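Local coordinates for iron-regulated outer membrane protein (Neisseria meningitidis, PDB 4B7O), which imports iron across the outer membrane as a TonB-dependent transporter, probably by taking up iron-siderophore complexes, at residues 216-221 with 247-252; 270-275 with 305-310; 582-587 with 623-628. One frame throughout, in Å; residues are numbered along the deposited sequence.

How the contacts relate
Contacts 1 and 2 join strands in the wall of the beta-barrel that encloses the plug domain; contact 3 sets a loop against a barrel strand. Contacts 1 and 2 are close neighbours, their centres 9 Å apart. Strands 246-259 and 264-276, one from each contact, follow each other in the chain and pair directly: Arg249 O lies 2.7 Å from Gln274 N, a probable hydrogen bond. Both contacts also reach Asp140 of the plug, through Ser250 in contact 1 and, by a weak bond, Asp273 in contact 2. Contact 3 stands apart. Its centre is about 39 Å from that of contact 1, across the chain's centre, and about 32 Å from that of contact 2. The protein is in its apo form.

Contact 1: 216-221 with 247-252; sequences FSYNRN and DKRSYL
The Phe216 and Tyr251 rings meet obliquely, with their planes at 41°. Phe216 CE1 comes to 3.6 Å from Tyr251 CD1. The Tyr218 ring offers its edge to Tyr251 CB, which lies near the ring plane, 4.1 Å from CD1 of Tyr218. Asp247 sits at the edge of the Arg220 guanidinium. In a salt bridge, Arg220 NE donates to the syn lone pair of Asp247 OD1 at 2.8 Å, and the oxygen is tilted 25° from the guanidinium plane. The carboxylate is turned almost square to that plane. With CG anti to the backbone N (chi1 154°) and the chain extended to NE, Arg220 reaches across to Asp247. Arg249 runs alongside it, pointing the same way, and also approaches Asp247, but the position of OD2 is uncertain. Beneath these groups the two strands pair antiparallel, as in the barrel wall of TonB-dependent receptors. Asn221 N to Lys248 O, at 2.8 Å, is one of the regular backbone bonds. The other face, with Asn219, Asn221, Lys248 and Ser250, looks inward to the plug. There Ser250 OG bonds Asp140, and Lys248 NZ forms a salt bridge with Glu223 and a hydrogen bond with Asn101. On the outward face Arg220 NE and Arg249 NE are only 3.7 Å apart. The shared Asp247 carboxylate probably offsets their like charges, and their nearness would probably favour its ionised form.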
loop_
_atom_site.group_PDB
_atom_site.type_symbol
_atom_site.label_atom_id
_atom_site.label_comp_id
_atom_site.label_asym_id
_atom_site.label_seq_id
_atom_site.Cartn_x
_atom_site.Cartn_y
_atom_site.Cartn_z
ATOM N N PHE A 216 -23.081 -6.153 6.932
ATOM C CA PHE A 216 -22.341 -5.539 8.028
ATOM C C PHE A 216 -21.285 -6.480 8.593
ATOM O O PHE A 216 -21.572 -7.641 8.912
ATOM C CB PHE A 216 -23.258 -4.961 9.115
ATOM C CG PHE A 216 -22.513 -4.433 10.289
ATOM C CD1 PHE A 216 -21.940 -3.161 10.244
ATOM C CD2 PHE A 216 -22.314 -5.229 11.429
ATOM C CE1 PHE A 216 -21.199 -2.667 11.335
ATOM C CE2 PHE A 216 -21.573 -4.751 12.516
ATOM C CZ PHE A 216 -21.019 -3.468 12.476
ATOM N N SER A 217 -20.073 -5.977 8.733
ATOM C CA SER A 217 -18.977 -6.819 9.186
ATOM C C SER A 217 -18.070 -6.220 10.253
ATOM O O SER A 217 -17.616 -5.084 10.134
ATOM C CB SER A 217 -18.113 -7.208 8.021
ATOM O OG SER A 217 -17.897 -8.558 8.143
ATOM N N TYR A 218 -17.758 -7.033 11.260
ATOM C CA TYR A 218 -16.942 -6.622 12.360
ATOM C C TYR A 218 -15.773 -7.602 12.541
ATOM O O TYR A 218 -15.971 -8.817 12.473
ATOM C CB TYR A 218 -17.797 -6.617 13.638
ATOM C CG TYR A 218 -16.964 -6.287 14.847
ATOM C CD1 TYR A 218 -16.486 -4.974 15.057
ATOM C CD2 TYR A 218 -16.610 -7.271 15.760
ATOM C CE1 TYR A 218 -15.693 -4.661 16.150
ATOM C CE2 TYR A 218 -15.824 -6.958 16.871
ATOM C CZ TYR A 218 -15.372 -5.649 17.056
ATOM O OH TYR A 218 -14.591 -5.354 18.147
ATOM N N ASN A 219 -14.590 -7.100 12.850
ATOM C CA ASN A 219 -13.452 -7.983 13.049
ATOM C C ASN A 219 -12.490 -7.431 14.079
ATOM O O ASN A 219 -12.140 -6.242 14.080
ATOM C CB ASN A 219 -12.705 -8.240 11.731
ATOM C CG ASN A 219 -12.089 -9.634 11.678
ATOM O OD1 ASN A 219 -10.901 -9.858 12.061
ATOM N ND2 ASN A 219 -12.904 -10.605 11.226
ATOM N N ARG A 220 -12.033 -8.283 14.971
ATOM C CA ARG A 220 -11.059 -7.792 15.882
ATOM C C ARG A 220 -9.891 -8.716 15.952
ATOM O O ARG A 220 -10.037 -9.902 15.852
ATOM C CB ARG A 220 -11.660 -7.522 17.237
ATOM C CG ARG A 220 -10.646 -7.604 18.354
ATOM C CD ARG A 220 -11.300 -7.255 19.664
ATOM N NE ARG A 220 -10.368 -6.746 20.671
ATOM C CZ ARG A 220 -10.287 -7.241 21.914
ATOM N NH1 ARG A 220 -11.065 -8.270 22.266
ATOM N NH2 ARG A 220 -9.432 -6.725 22.801
ATOM N N ASN A 221 -8.701 -8.156 16.053
ATOM C CA ASN A 221 -7.534 -8.972 16.187
ATOM C C ASN A 221 -6.643 -8.415 17.278
ATOM O O ASN A 221 -6.083 -7.318 17.147
ATOM C CB ASN A 221 -6.779 -9.099 14.870
ATOM C CG ASN A 221 -5.453 -9.845 15.030
ATOM O OD1 ASN A 221 -5.263 -10.696 15.932
ATOM N ND2 ASN A 221 -4.515 -9.523 14.158
ATOM N N ASP A 247 -4.193 -3.785 19.377
ATOM C CA ASP A 247 -5.545 -4.219 19.307
ATOM C C ASP A 247 -6.210 -3.592 18.085
ATOM O O ASP A 247 -6.602 -2.432 18.125
ATOM C CB ASP A 247 -6.337 -3.852 20.551
ATOM C CG ASP A 247 -7.715 -4.492 20.537
ATOM O OD1 ASP A 247 -7.887 -5.581 19.969
ATOM O OD2 ASP A 247 -8.652 -3.943 21.064
ATOM N N LYS A 248 -6.358 -4.373 17.023
ATOM C CA LYS A 248 -6.889 -3.912 15.724
ATOM C C LYS A 248 -8.362 -4.197 15.611
ATOM O O LYS A 248 -8.813 -5.321 15.823
ATOM C CB LYS A 248 -6.190 -4.668 14.615
ATOM C CG LYS A 248 -4.690 -4.393 14.598
ATOM C CD LYS A 248 -4.024 -5.445 13.743
ATOM C CE LYS A 248 -2.582 -5.122 13.512
ATOM N NZ LYS A 248 -1.862 -6.363 13.132
ATOM N N ARG A 249 -9.130 -3.183 15.287
ATOM C CA ARG A 249 -10.546 -3.378 15.042
ATOM C C ARG A 249 -10.942 -2.827 13.694
ATOM O O ARG A 249 -10.508 -1.746 13.301
ATOM C CB ARG A 249 -11.350 -2.686 16.111
ATOM C CG ARG A 249 -11.169 -3.431 17.403
ATOM C CD ARG A 249 -11.612 -2.628 18.588
ATOM N NE ARG A 249 -10.985 -3.171 19.783
ATOM C CZ ARG A 249 -11.269 -2.700 20.981
ATOM N NH1 ARG A 249 -12.170 -1.723 21.091
ATOM N NH2 ARG A 249 -10.674 -3.191 22.045
ATOM N N SER A 250 -11.756 -3.565 12.978
ATOM C CA SER A 250 -12.272 -3.042 11.758
ATOM C C SER A 250 -13.714 -3.418 11.636
ATOM O O SER A 250 -14.116 -4.474 12.114
ATOM C CB SER A 250 -11.462 -3.554 10.578
ATOM O OG SER A 250 -11.508 -4.962 10.512
ATOM N N TYR A 251 -14.506 -2.530 11.051
ATOM C CA TYR A 251 -15.826 -2.916 10.625
ATOM C C TYR A 251 -16.164 -2.309 9.266
ATOM O O TYR A 251 -15.522 -1.372 8.805
ATOM C CB TYR A 251 -16.844 -2.625 11.715
ATOM C CG TYR A 251 -17.232 -1.210 11.810
ATOM C CD1 TYR A 251 -18.256 -0.707 11.002
ATOM C CD2 TYR A 251 -16.637 -0.375 12.729
ATOM C CE1 TYR A 251 -18.627 0.606 11.069
ATOM C CE2 TYR A 251 -17.019 0.932 12.825
ATOM C CZ TYR A 251 -18.012 1.418 11.984
ATOM O OH TYR A 251 -18.387 2.745 12.031
ATOM N N LEU A 252 -17.136 -2.896 8.598
ATOM C CA LEU A 252 -17.538 -2.432 7.288
ATOM C C LEU A 252 -19.041 -2.488 7.231
ATOM O O LEU A 252 -19.632 -3.544 7.530
ATOM C CB LEU A 252 -16.944 -3.336 6.216
ATOM C CG LEU A 252 -17.363 -3.121 4.765
ATOM C CD1 LEU A 252 -17.067 -1.727 4.210
ATOM C CD2 LEU A 252 -16.675 -4.186 3.922
#

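Contact 2: 270-275 with 305-310; sequences HMEDQH and ETTQSN. Unlike the reference sequence in segment 270-275: Glu272 (reference Lys).
Gln274 NE2 donates to Thr307 OG1 at 2.7 Å, and the bond is almost straight at 176°. The hydroxyl lies in the amide plane of Gln274, so the bond favours this rotation of the amide. Gln274 has CG anti to its main-chain nitrogen (chi1 178°) and an extended chain, which brings NE2 across to the threonine hydroxyl. A second polar link lies further along the same face. Ser309 OG donates a hydrogen bond to Glu272 OE2, also at 2.7 Å, and comes from above the carboxylate plane. A bend at chi2 brings the Glu272 carboxylate over to the serine. The same oxygen sits at the edge of the His270 ring, while ND1 of that ring bonds Thr311. The two strands are antiparallel neighbours in the transporter's beta-barrel. Backbone bonds join them in both directions, such as His275 N to Thr306 O at 2.7 Å and Gln308 N to Asp273 O at 2.9 Å. Met271, Asp273, His275 and Gln308 lie on the opposite face, which is turned toward the plug. Met271 packs on Val139 and Leu143 there. The His275 ring meets that of Phe137, and Asp273 and Gln308 also touch Phe137.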
loop_
_atom_site.group_PDB
_atom_site.type_symbol
_atom_site.label_atom_id
_atom_site.label_comp_id
_atom_site.label_asym_id
_atom_site.label_seq_id
_atom_site.Cartn_x
_atom_site.Cartn_y
_atom_site.Cartn_z
ATOM N N HIS A 270 -19.448 2.334 4.323
ATOM C CA HIS A 270 -18.606 2.878 5.396
ATOM C C HIS A 270 -17.695 1.916 6.085
ATOM O O HIS A 270 -18.097 0.842 6.530
ATOM C CB HIS A 270 -19.410 3.651 6.427
ATOM C CG HIS A 270 -18.545 4.286 7.429
ATOM N ND1 HIS A 270 -17.864 5.431 7.177
ATOM C CD2 HIS A 270 -18.157 3.862 8.703
ATOM C CE1 HIS A 270 -17.111 5.735 8.231
ATOM N NE2 HIS A 270 -17.297 4.769 9.174
ATOM N N MET A 271 -16.446 2.314 6.206
ATOM C CA MET A 271 -15.446 1.424 6.735
ATOM C C MET A 271 -14.550 2.113 7.770
ATOM O O MET A 271 -14.129 3.247 7.529
ATOM C CB MET A 271 -14.600 0.921 5.575
ATOM C CG MET A 271 -13.224 0.453 5.935
ATOM S SD MET A 271 -12.503 -0.263 4.422
ATOM C CE MET A 271 -10.856 0.478 4.561
ATOM N N GLU A 272 -14.238 1.413 8.876
ATOM C CA GLU A 272 -13.190 1.848 9.804
ATOM C C GLU A 272 -12.202 0.762 10.106
ATOM O O GLU A 272 -12.598 -0.391 10.293
ATOM C CB GLU A 272 -13.760 2.239 11.150
ATOM C CG GLU A 272 -14.706 3.409 11.045
ATOM C CD GLU A 272 -14.519 4.448 12.142
ATOM O OE1 GLU A 272 -14.139 4.098 13.320
ATOM O OE2 GLU A 272 -14.788 5.622 11.787
ATOM N N ASP A 273 -10.942 1.140 10.228
ATOM C CA ASP A 273 -9.864 0.224 10.519
ATOM C C ASP A 273 -9.048 0.928 11.597
ATOM O O ASP A 273 -8.548 2.025 11.375
ATOM C CB ASP A 273 -9.026 0.037 9.265
ATOM C CG ASP A 273 -8.130 -1.185 9.322
ATOM O OD1 ASP A 273 -7.653 -1.593 10.401
ATOM O OD2 ASP A 273 -7.880 -1.756 8.248
ATOM N N GLN A 274 -8.916 0.325 12.756
ATOM C CA GLN A 274 -8.333 1.032 13.865
ATOM C C GLN A 274 -7.308 0.221 14.630
ATOM O O GLN A 274 -7.553 -0.939 14.924
ATOM C CB GLN A 274 -9.415 1.488 14.808
ATOM C CG GLN A 274 -8.850 2.203 16.014
ATOM C CD GLN A 274 -9.947 2.911 16.793
ATOM O OE1 GLN A 274 -10.601 2.317 17.620
ATOM N NE2 GLN A 274 -10.141 4.166 16.522
ATOM N N HIS A 275 -6.141 0.794 14.867
ATOM C CA HIS A 275 -5.123 0.152 15.694
ATOM C C HIS A 275 -5.024 0.877 17.006
ATOM O O HIS A 275 -4.934 2.101 17.016
ATOM C CB HIS A 275 -3.747 0.275 15.066
ATOM C CG HIS A 275 -3.638 -0.378 13.738
ATOM N ND1 HIS A 275 -2.483 -0.452 13.084
ATOM C CD2 HIS A 275 -4.592 -1.004 12.934
ATOM C CE1 HIS A 275 -2.661 -1.082 11.932
ATOM N NE2 HIS A 275 -3.954 -1.417 11.834
ATOM N N GLU A 305 -4.163 5.683 19.289
ATOM C CA GLU A 305 -5.114 5.073 18.372
ATOM C C GLU A 305 -4.967 5.661 16.994
ATOM O O GLU A 305 -5.129 6.869 16.811
ATOM C CB GLU A 305 -6.546 5.262 18.825
ATOM C CG GLU A 305 -6.944 4.494 20.080
ATOM C CD GLU A 305 -8.367 4.823 20.529
ATOM O OE1 GLU A 305 -8.944 5.755 19.950
ATOM O OE2 GLU A 305 -8.912 4.149 21.444
ATOM N N THR A 306 -4.677 4.788 16.031
ATOM C CA THR A 306 -4.556 5.155 14.636
ATOM C C THR A 306 -5.695 4.537 13.805
ATOM O O THR A 306 -5.935 3.320 13.817
ATOM C CB THR A 306 -3.179 4.765 14.087
ATOM O OG1 THR A 306 -2.192 5.213 15.013
ATOM C CG2 THR A 306 -2.921 5.476 12.737
ATOM N N THR A 307 -6.392 5.391 13.080
ATOM C CA THR A 307 -7.624 5.004 12.427
ATOM C C THR A 307 -7.641 5.455 10.971
ATOM O O THR A 307 -7.231 6.560 10.661
ATOM C CB THR A 307 -8.812 5.651 13.140
ATOM O OG1 THR A 307 -8.692 5.387 14.545
ATOM C CG2 THR A 307 -10.126 5.094 12.607
ATOM N N GLN A 308 -8.099 4.582 10.090
ATOM C CA GLN A 308 -8.394 4.943 8.718
ATOM C C GLN A 308 -9.870 4.688 8.534
ATOM O O GLN A 308 -10.366 3.597 8.862
ATOM C CB GLN A 308 -7.580 4.072 7.749
ATOM C CG GLN A 308 -7.675 4.528 6.293
ATOM C CD GLN A 308 -6.691 3.811 5.378
ATOM O OE1 GLN A 308 -5.619 4.326 5.088
ATOM N NE2 GLN A 308 -7.040 2.597 4.950
ATOM N N SER A 309 -10.576 5.673 8.010
ATOM C CA SER A 309 -12.018 5.572 7.768
ATOM C C SER A 309 -12.318 5.941 6.366
ATOM O O SER A 309 -11.669 6.803 5.809
ATOM C CB SER A 309 -12.791 6.552 8.648
ATOM O OG SER A 309 -12.891 5.929 9.893
ATOM N N ASN A 310 -13.359 5.344 5.818
ATOM C CA ASN A 310 -13.707 5.565 4.430
ATOM C C ASN A 310 -15.212 5.587 4.243
ATOM O O ASN A 310 -15.897 4.614 4.579
ATOM C CB ASN A 310 -13.099 4.432 3.587
ATOM C CG ASN A 310 -12.945 4.813 2.128
ATOM O OD1 ASN A 310 -13.085 5.996 1.757
ATOM N ND2 ASN A 310 -12.642 3.820 1.279
#

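Contact 3: 582-587 with 623-628; sequences VNAGYI and KLLSAN
A classic beta bulge in barrel strand 578-600 meets the loop between strands 603-618 and 638-647. Ala584 and Gly585 form the bulge, both facing Ala565 of the neighbouring strand. Across from it, Leu624 and Leu625 make the loop's side of an apolar contact with no hydrogen bond. Val582 and Leu624 cross at about a right angle. Val582 CG2 presses on Leu624 CD1 at 3.3 Å, a tight fit for two methyls. The valine's first torsion (chi1 -87°) sets CG1 beside the backbone N and turns CG2 to Leu624. Ala584 CB packs on Leu624 CB at 3.8 Å, and Leu624 CD1 is 4.0 Å from the same Ala584 CB. Leu625 reaches the strand more loosely: its CD2 is 4.4 Å from Ala584 CB, and its CD1 is 4.5 Å from Gly585 CA. Just beyond, the loop bends in an ST turn at Ser626. The loop is also tied to the end of strand 603-618, where Leu625 N bonds Asp618. Leu625 packs on Phe616 of that strand and on Ala567 of strand 551-567, while both Val582 and Leu624 touch Gln570 of the short strand 569-570.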
loop_
_atom_site.group_PDB
_atom_site.type_symbol
_atom_site.label_atom_id
_atom_site.label_comp_id
_atom_site.label_asym_id
_atom_site.label_seq_id
_atom_site.Cartn_x
_atom_site.Cartn_y
_atom_site.Cartn_z
ATOM N N VAL A 582 11.377 21.228 -2.658
ATOM C CA VAL A 582 12.051 21.464 -3.931
ATOM C C VAL A 582 12.207 20.172 -4.681
ATOM O O VAL A 582 12.279 19.105 -4.070
ATOM C CB VAL A 582 13.505 21.957 -3.755
ATOM C CG1 VAL A 582 13.518 23.456 -3.626
ATOM C CG2 VAL A 582 14.236 21.263 -2.607
ATOM N N ASN A 583 12.267 20.269 -6.003
ATOM C CA ASN A 583 12.718 19.145 -6.817
ATOM C C ASN A 583 14.224 19.015 -6.643
ATOM O O ASN A 583 14.931 19.952 -6.866
ATOM C CB ASN A 583 12.318 19.408 -8.256
ATOM C CG ASN A 583 10.851 19.750 -8.378
ATOM O OD1 ASN A 583 10.489 20.915 -8.549
ATOM N ND2 ASN A 583 9.988 18.759 -8.209
ATOM N N ALA A 584 14.731 17.881 -6.208
ATOM C CA ALA A 584 16.137 17.835 -5.814
ATOM C C ALA A 584 17.000 16.755 -6.485
ATOM O O ALA A 584 18.183 16.551 -6.098
ATOM C CB ALA A 584 16.244 17.722 -4.287
ATOM N N GLY A 585 16.418 16.088 -7.480
ATOM C CA GLY A 585 17.187 15.117 -8.312
ATOM C C GLY A 585 16.325 14.187 -9.137
ATOM O O GLY A 585 15.175 14.485 -9.483
ATOM N N TYR A 586 16.871 13.052 -9.495
ATOM C CA TYR A 586 16.057 12.103 -10.289
ATOM C C TYR A 586 16.199 10.622 -9.806
ATOM O O TYR A 586 17.148 10.259 -9.146
ATOM C CB TYR A 586 16.369 12.289 -11.785
ATOM C CG TYR A 586 17.808 12.050 -12.107
ATOM C CD1 TYR A 586 18.247 10.784 -12.389
ATOM C CD2 TYR A 586 18.741 13.092 -12.138
ATOM C CE1 TYR A 586 19.583 10.508 -12.672
ATOM C CE2 TYR A 586 20.082 12.834 -12.409
ATOM C CZ TYR A 586 20.476 11.521 -12.675
ATOM O OH TYR A 586 21.755 11.180 -12.950
ATOM N N ILE A 587 15.259 9.780 -10.149
ATOM C CA ILE A 587 15.300 8.388 -9.709
ATOM C C ILE A 587 15.402 7.468 -10.955
ATOM O O ILE A 587 14.713 7.669 -11.939
ATOM C CB ILE A 587 14.022 8.062 -8.871
ATOM C CG1 ILE A 587 13.981 8.852 -7.555
ATOM C CG2 ILE A 587 13.915 6.600 -8.511
ATOM C CD1 ILE A 587 12.565 9.210 -7.108
ATOM N N LYS A 623 22.635 18.047 -0.623
ATOM C CA LYS A 623 21.918 16.909 -1.228
ATOM C C LYS A 623 20.654 16.530 -0.484
ATOM O O LYS A 623 20.723 15.926 0.593
ATOM C CB LYS A 623 22.847 15.703 -1.249
ATOM C CG LYS A 623 24.122 15.930 -2.041
ATOM C CD LYS A 623 25.100 14.817 -1.758
ATOM C CE LYS A 623 26.198 15.286 -0.823
ATOM N NZ LYS A 623 26.925 14.114 -0.263
ATOM N N LEU A 624 19.501 16.886 -1.051
ATOM C CA LEU A 624 18.264 16.792 -0.311
ATOM C C LEU A 624 17.528 15.497 -0.499
ATOM O O LEU A 624 16.388 15.414 -0.010
ATOM C CB LEU A 624 17.317 17.917 -0.658
ATOM C CG LEU A 624 17.891 19.317 -0.474
ATOM C CD1 LEU A 624 17.169 20.280 -1.414
ATOM C CD2 LEU A 624 17.891 19.764 0.994
ATOM N N LEU A 625 18.125 14.512 -1.207
ATOM C CA LEU A 625 17.462 13.204 -1.380
ATOM C C LEU A 625 17.608 12.309 -0.139
ATOM O O LEU A 625 18.662 12.278 0.482
ATOM C CB LEU A 625 17.914 12.470 -2.669
ATOM C CG LEU A 625 17.270 12.987 -3.959
ATOM C CD1 LEU A 625 17.393 12.024 -5.117
ATOM C CD2 LEU A 625 15.817 13.324 -3.793
ATOM N N SER A 626 16.586 11.516 0.156
ATOM C CA SER A 626 16.520 10.739 1.419
ATOM C C SER A 626 16.591 9.206 1.310
ATOM O O SER A 626 15.958 8.622 0.429
ATOM C CB SER A 626 15.216 11.092 2.138
ATOM O OG SER A 626 15.153 10.439 3.402
ATOM N N ALA A 627 17.263 8.575 2.270
ATOM C CA ALA A 627 17.327 7.105 2.374
ATOM C C ALA A 627 16.197 6.487 3.188
ATOM O O ALA A 627 16.226 5.300 3.517
ATOM C CB ALA A 627 18.643 6.681 2.974
ATOM N N ASN A 628 15.217 7.292 3.535
ATOM C CA ASN A 628 14.110 6.824 4.345
ATOM C C ASN A 628 13.349 5.713 3.585
ATOM O O ASN A 628 13.096 5.866 2.372
ATOM C CB ASN A 628 13.168 8.004 4.671
ATOM C CG ASN A 628 13.704 8.908 5.766
ATOM O OD1 ASN A 628 14.831 8.755 6.282
ATOM N ND2 ASN A 628 12.895 9.858 6.131
#